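Local coordinates for lysosome-associated membrane glycoprotein 1 (Mus musculus, PDB 5GV0) that is a heavily glycosylated lysosomal membrane protein that probably assembles with itself, in a mode distinct from that of LAMP-2, at residues Gly116-Cys121 with Asp150-Val155. Residues are numbered along the deposited sequence; the frame is centred on the assembly and turned at random.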
ATOM      1  N   GLY A 116     -14.731  -8.108   6.681  1.00 10.78           N
ATOM      2  CA  GLY A 116     -14.833  -9.510   7.045  1.00 11.26           C
ATOM      3  C   GLY A 116     -14.439 -10.472   5.938  1.00 11.84           C
ATOM      4  O   GLY A 116     -14.250 -11.670   6.177  1.00 11.83           O
ATOM      5  N   ASN A 117     -14.344  -9.949   4.721  1.00 10.67           N
ATOM      6  CA  ASN A 117     -13.805 -10.686   3.588  1.00  9.46           C
ATOM      7  C   ASN A 117     -12.426 -10.140   3.274  1.00  8.66           C
ATOM      8  O   ASN A 117     -12.034  -9.103   3.802  1.00 10.53           O
ATOM      9  CB  ASN A 117     -14.709 -10.559   2.360  1.00 10.76           C
ATOM     10  CG  ASN A 117     -15.949 -11.417   2.451  1.00 12.39           C
ATOM     11  OD1 ASN A 117     -16.075 -12.262   3.330  1.00 13.12           O
ATOM     12  ND2 ASN A 117     -16.875 -11.214   1.517  1.00 10.68           N
ATOM     13  N   SER A 118     -11.688 -10.832   2.416  1.00  8.95           N
ATOM     14  CA  SER A 118     -10.409 -10.306   1.943  1.00  9.08           C
ATOM     15  C   SER A 118     -10.470  -9.926   0.467  1.00 11.36           C
ATOM     16  O   SER A 118     -11.248 -10.496  -0.308  1.00 12.74           O
ATOM     17  CB  SER A 118      -9.281 -11.322   2.189  1.00 11.71           C
ATOM     18  OG  SER A 118      -9.513 -12.565   1.537  1.00 11.38           O
ATOM     19  N   TYR A 119      -9.676  -8.926   0.101  1.00  9.86           N
ATOM     20  CA  TYR A 119      -9.502  -8.529  -1.291  1.00 11.73           C
ATOM     21  C   TYR A 119      -8.352  -9.323  -1.868  1.00 10.34           C
ATOM     22  O   TYR A 119      -7.310  -9.425  -1.230  1.00 11.17           O
ATOM     23  CB  TYR A 119      -9.212  -7.027  -1.413  1.00 11.30           C
ATOM     24  CG  TYR A 119      -8.916  -6.577  -2.830  1.00 10.90           C
ATOM     25  CD1 TYR A 119      -9.947  -6.249  -3.697  1.00 12.57           C
ATOM     26  CD2 TYR A 119      -7.611  -6.483  -3.300  1.00 11.64           C
ATOM     27  CE1 TYR A 119      -9.690  -5.846  -4.997  1.00 15.57           C
ATOM     28  CE2 TYR A 119      -7.344  -6.081  -4.600  1.00 12.12           C
ATOM     29  CZ  TYR A 119      -8.388  -5.760  -5.439  1.00 13.63           C
ATOM     30  OH  TYR A 119      -8.133  -5.352  -6.737  1.00 14.41           O
ATOM     31  N   LYS A 120      -8.527  -9.872  -3.065  1.00 10.67           N
ATOM     32  CA  LYS A 120      -7.445 -10.599  -3.722  1.00  9.84           C
ATOM     33  C   LYS A 120      -7.370 -10.243  -5.200  1.00 12.56           C
ATOM     34  O   LYS A 120      -8.391 -10.171  -5.887  1.00 12.02           O
ATOM     35  CB  LYS A 120      -7.625 -12.110  -3.554  1.00 11.70           C
ATOM     36  CG  LYS A 120      -6.445 -12.928  -4.079  1.00 18.79           C
ATOM     37  CD  LYS A 120      -6.625 -14.410  -3.795  1.00 22.62           C
ATOM     38  CE  LYS A 120      -5.465 -15.211  -4.364  1.00 35.45           C
ATOM     39  NZ  LYS A 120      -5.695 -16.677  -4.248  1.00 48.24           N
ATOM     40  N   CYS A 121      -6.157 -10.022  -5.694  1.00 11.05           N
ATOM     41  CA  CYS A 121      -5.976  -9.763  -7.112  1.00 11.06           C
ATOM     42  C   CYS A 121      -4.563 -10.122  -7.536  1.00 13.10           C
ATOM     43  O   CYS A 121      -3.602  -9.746  -6.873  1.00 14.54           O
ATOM     44  CB  CYS A 121      -6.276  -8.300  -7.427  1.00 10.57           C
ATOM     45  SG  CYS A 121      -6.454  -7.978  -9.215  1.00 13.81           S
ATOM     46  N   ASP A 150      -7.623 -14.552  13.303  1.00 17.54           N
ATOM     47  CA  ASP A 150      -6.276 -14.221  12.835  1.00 16.04           C
ATOM     48  C   ASP A 150      -5.938 -14.760  11.436  1.00 18.73           C
ATOM     49  O   ASP A 150      -4.795 -15.122  11.153  1.00 20.21           O
ATOM     50  CB  ASP A 150      -5.247 -14.719  13.856  1.00 22.14           C
ATOM     51  CG  ASP A 150      -5.330 -13.967  15.167  1.00 31.51           C
ATOM     52  OD1 ASP A 150      -5.294 -12.711  15.166  1.00 30.19           O
ATOM     53  OD2 ASP A 150      -5.444 -14.632  16.205  1.00 37.29           O
ATOM     54  N   ARG A 151      -6.924 -14.756  10.545  1.00 15.19           N
ATOM     55  CA  ARG A 151      -6.713 -15.244   9.187  1.00 12.88           C
ATOM     56  C   ARG A 151      -7.613 -14.513   8.206  1.00  9.04           C
ATOM     57  O   ARG A 151      -8.575 -13.871   8.620  1.00 11.50           O
ATOM     58  CB  ARG A 151      -6.966 -16.747   9.104  1.00 12.87           C
ATOM     59  CG  ARG A 151      -8.401 -17.152   9.401  1.00 13.75           C
ATOM     60  CD  ARG A 151      -8.522 -18.657   9.344  1.00 15.68           C
ATOM     61  NE  ARG A 151      -9.874 -19.132   9.630  1.00 14.48           N
ATOM     62  CZ  ARG A 151     -10.202 -20.420   9.629  1.00 13.12           C
ATOM     63  NH1 ARG A 151      -9.275 -21.326   9.348  1.00 11.96           N
ATOM     64  NH2 ARG A 151     -11.440 -20.805   9.895  1.00 11.61           N
ATOM     65  N   PHE A 152      -7.284 -14.601   6.916  1.00 11.23           N
ATOM     66  CA  PHE A 152      -8.088 -13.972   5.872  1.00 11.14           C
ATOM     67  C   PHE A 152      -9.494 -14.529   5.851  1.00 12.38           C
ATOM     68  O   PHE A 152      -9.682 -15.744   5.965  1.00 12.79           O
ATOM     69  CB  PHE A 152      -7.481 -14.187   4.485  1.00 12.02           C
ATOM     70  CG  PHE A 152      -6.261 -13.353   4.204  1.00 10.16           C
ATOM     71  CD1 PHE A 152      -6.307 -11.969   4.296  1.00 10.43           C
ATOM     72  CD2 PHE A 152      -5.078 -13.962   3.797  1.00 12.70           C
ATOM     73  CE1 PHE A 152      -5.176 -11.202   4.015  1.00 10.65           C
ATOM     74  CE2 PHE A 152      -3.947 -13.201   3.512  1.00 13.07           C
ATOM     75  CZ  PHE A 152      -3.996 -11.823   3.625  1.00 12.81           C
ATOM     76  N   GLY A 153     -10.467 -13.640   5.673  1.00  9.93           N
ATOM     77  CA  GLY A 153     -11.825 -14.055   5.386  1.00 11.41           C
ATOM     78  C   GLY A 153     -11.971 -14.475   3.935  1.00  9.78           C
ATOM     79  O   GLY A 153     -11.011 -14.453   3.159  1.00 11.10           O
ATOM     80  N   SER A 154     -13.185 -14.855   3.558  1.00 10.64           N
ATOM     81  CA  SER A 154     -13.446 -15.332   2.208  1.00 10.53           C
ATOM     82  C   SER A 154     -13.039 -14.319   1.144  1.00  9.90           C
ATOM     83  O   SER A 154     -13.166 -13.105   1.329  1.00 11.78           O
ATOM     84  CB  SER A 154     -14.919 -15.676   2.053  1.00 11.40           C
ATOM     85  OG  SER A 154     -15.265 -16.701   2.956  1.00 15.98           O
ATOM     86  N   VAL A 155     -12.550 -14.841   0.031  1.00  9.63           N
ATOM     87  CA  VAL A 155     -11.918 -14.028  -1.000  1.00 10.83           C
ATOM     88  C   VAL A 155     -12.895 -13.326  -1.944  1.00 11.72           C
ATOM     89  O   VAL A 155     -13.801 -13.949  -2.505  1.00 12.74           O
ATOM     90  CB  VAL A 155     -10.963 -14.894  -1.847  1.00 12.38           C
ATOM     91  CG1 VAL A 155     -10.530 -14.161  -3.104  1.00 17.39           C
ATOM     92  CG2 VAL A 155      -9.755 -15.304  -1.019  1.00 16.78           C
TER
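Ser118 and Val155 open a parallel bridge, their CA atoms 5.0 Å apart, and Ser118 N donates a nearly straight hydrogen bond of 2.9 Å to Ser154 O. Just before it, Gly153 CA points a C-H at Gly116 O, and the CA atoms of Asn117 and Gly153 approach to 4.3 Å, the nearest such pair of the two segments. How one small side chain can join two segments is well illustrated by Ser118: its OG, set between backbone N and carbonyl carbon (chi1 59°), donates to Gly153 O at 2.9 Å, approaching from above the carbonyl plane. The same hydroxyl is held by Gln141, so this buried polar atom has two partners. Ser118 CB lies 3.7 Å from Phe152 CD1, oblique to the ring. Asn117 lays CB against Ser154 O, 3.2 Å away, while its amide ND2 bonds to Glu156. Farther along, Val155 CG1 packs 3.6 Å from Lys120 CB, at the root of an extended chain whose amino end runs off from Val155. The Cys121-Cys158 disulfide links the end of strand 118-121 to the residue just after strand 155-157. At the surface of the LAMP luminal domain, strand 118-121 thus lies in one of its two sheets between parallel strand 155-157 and antiparallel strand 140-144.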